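Local atomic coordinates of type I modular polyketide synthase (Streptomyces albus subsp. albus, PDB entry 6IYR), a protein that probably transfers a malonyl-type extender unit from its coenzyme A thioester to an acyl carrier protein during assembly of the polyketide salinomycin. Residues A[391-396]-A[417-422]. Numbering follows the deposited sequence.
Sequences HGAFVE and PAVTQG
Ala418 comes up against Gly392 O, its CA at 3.0 Å in a CA-H...O contact and its methyl close by; just before it, a water donates to His391 O at 2.6 Å and more weakly to Pro417 O. The same Gly392 carbonyl accepts the N-H of Val419, with the donor tilted 29° from the carbonyl plane. Val419 O then receives Phe394 N at 2.9 Å and also sits at the edge of the Phe394 ring, in its plane, near CD1. With CG anti to its carbonyl carbon (chi1 -65°), that ring reaches Leu386 and Leu387 of helix 379-388. Val419 CG2 rests against Ala393 CB on the other sheet face. Thr420 shares the Phe394 face, its CG2 3.9 Å from Phe394 CB, and packs against helix 404-414, the crossover helix. Gln421 N donates to Phe394 O at 2.9 Å, almost in line with the C=O bond, while its CG runs alongside Val395 CG2 and the side chain packs against helix 431-443. Gln421 O accepts Glu396 N in the nearly straight last bond (2.7 Å, 176°). Gly422 lies against Glu396 CB, and the extended side chain carries the carboxylate away to Ser398 OG and the N-H groups of Val402 and Leu403. Four alternating backbone bonds thus fix the parallel register of this beta-alpha-beta unit, holding 419-421 as edge strand beside 393-396, and the side chains add mainly apolar packing.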
# COMPACT_ATOMS: atom_id res chain seq x y z
N HIS A 391 -11.39 -5.65 -12.04
CA HIS A 391 -10.48 -4.61 -11.63
C HIS A 391 -9.10 -4.86 -12.23
O HIS A 391 -8.67 -6.00 -12.33
CB HIS A 391 -10.39 -4.55 -10.13
CG HIS A 391 -11.63 -4.06 -9.47
ND1 HIS A 391 -11.80 -2.75 -9.10
CD2 HIS A 391 -12.76 -4.72 -9.10
CE1 HIS A 391 -12.99 -2.61 -8.54
NE2 HIS A 391 -13.60 -3.78 -8.56
N GLY A 392 -8.45 -3.81 -12.72
CA GLY A 392 -7.24 -3.98 -13.52
C GLY A 392 -5.99 -3.48 -12.84
O GLY A 392 -4.88 -3.73 -13.30
N ALA A 393 -6.16 -2.68 -11.79
CA ALA A 393 -5.02 -2.08 -11.12
C ALA A 393 -5.16 -2.09 -9.61
O ALA A 393 -6.20 -1.73 -9.07
CB ALA A 393 -4.76 -0.66 -11.59
N PHE A 394 -4.08 -2.53 -8.95
CA PHE A 394 -3.97 -2.52 -7.51
C PHE A 394 -2.85 -1.63 -7.05
O PHE A 394 -1.67 -1.82 -7.40
CB PHE A 394 -3.70 -3.95 -7.03
CG PHE A 394 -4.84 -4.88 -7.29
CD1 PHE A 394 -5.02 -5.42 -8.53
CD2 PHE A 394 -5.75 -5.20 -6.29
CE1 PHE A 394 -6.11 -6.23 -8.80
CE2 PHE A 394 -6.76 -6.10 -6.52
CZ PHE A 394 -6.99 -6.57 -7.78
N VAL A 395 -3.19 -0.72 -6.16
CA VAL A 395 -2.22 0.26 -5.67
C VAL A 395 -2.06 0.09 -4.18
O VAL A 395 -2.98 0.33 -3.40
CB VAL A 395 -2.66 1.69 -5.99
CG1 VAL A 395 -1.81 2.73 -5.30
CG2 VAL A 395 -2.57 1.94 -7.49
N GLU A 396 -0.83 -0.23 -3.76
CA GLU A 396 -0.55 -0.33 -2.34
C GLU A 396 -0.17 1.01 -1.78
O GLU A 396 0.81 1.61 -2.21
CB GLU A 396 0.54 -1.39 -2.07
CG GLU A 396 0.63 -1.85 -0.61
CD GLU A 396 1.75 -2.84 -0.40
OE1 GLU A 396 1.70 -3.90 -1.04
OE2 GLU A 396 2.68 -2.53 0.36
N PRO A 417 -5.26 -9.72 -16.88
CA PRO A 417 -4.50 -8.56 -17.27
C PRO A 417 -4.72 -7.46 -16.24
O PRO A 417 -5.75 -6.79 -16.26
CB PRO A 417 -5.16 -8.15 -18.57
CG PRO A 417 -6.59 -8.55 -18.39
CD PRO A 417 -6.66 -9.60 -17.30
N ALA A 418 -3.87 -7.44 -15.25
CA ALA A 418 -3.95 -6.49 -14.18
C ALA A 418 -2.57 -6.22 -13.67
O ALA A 418 -1.67 -7.02 -13.86
CB ALA A 418 -4.84 -7.01 -13.07
N VAL A 419 -2.39 -5.09 -13.01
CA VAL A 419 -1.09 -4.73 -12.49
C VAL A 419 -1.14 -4.37 -11.00
O VAL A 419 -2.17 -3.99 -10.49
CB VAL A 419 -0.49 -3.56 -13.27
CG1 VAL A 419 -0.27 -3.95 -14.71
CG2 VAL A 419 -1.38 -2.34 -13.20
N THR A 420 -0.01 -4.51 -10.34
CA THR A 420 0.14 -4.17 -8.94
C THR A 420 1.29 -3.24 -8.76
O THR A 420 2.31 -3.42 -9.40
CB THR A 420 0.57 -5.35 -8.07
OG1 THR A 420 0.31 -6.58 -8.73
CG2 THR A 420 -0.10 -5.29 -6.75
N GLN A 421 1.14 -2.28 -7.87
CA GLN A 421 2.20 -1.38 -7.57
C GLN A 421 2.10 -0.76 -6.20
O GLN A 421 1.08 -0.80 -5.56
CB GLN A 421 2.29 -0.30 -8.62
CG GLN A 421 1.23 0.74 -8.52
CD GLN A 421 1.66 1.98 -9.24
OE1 GLN A 421 2.24 2.86 -8.65
NE2 GLN A 421 1.42 2.02 -10.52
N GLY A 422 3.22 -0.24 -5.74
CA GLY A 422 3.32 0.44 -4.47
C GLY A 422 3.29 1.94 -4.60
O GLY A 422 2.96 2.50 -5.63
O HOH W 1 -8.20 -7.75 -14.23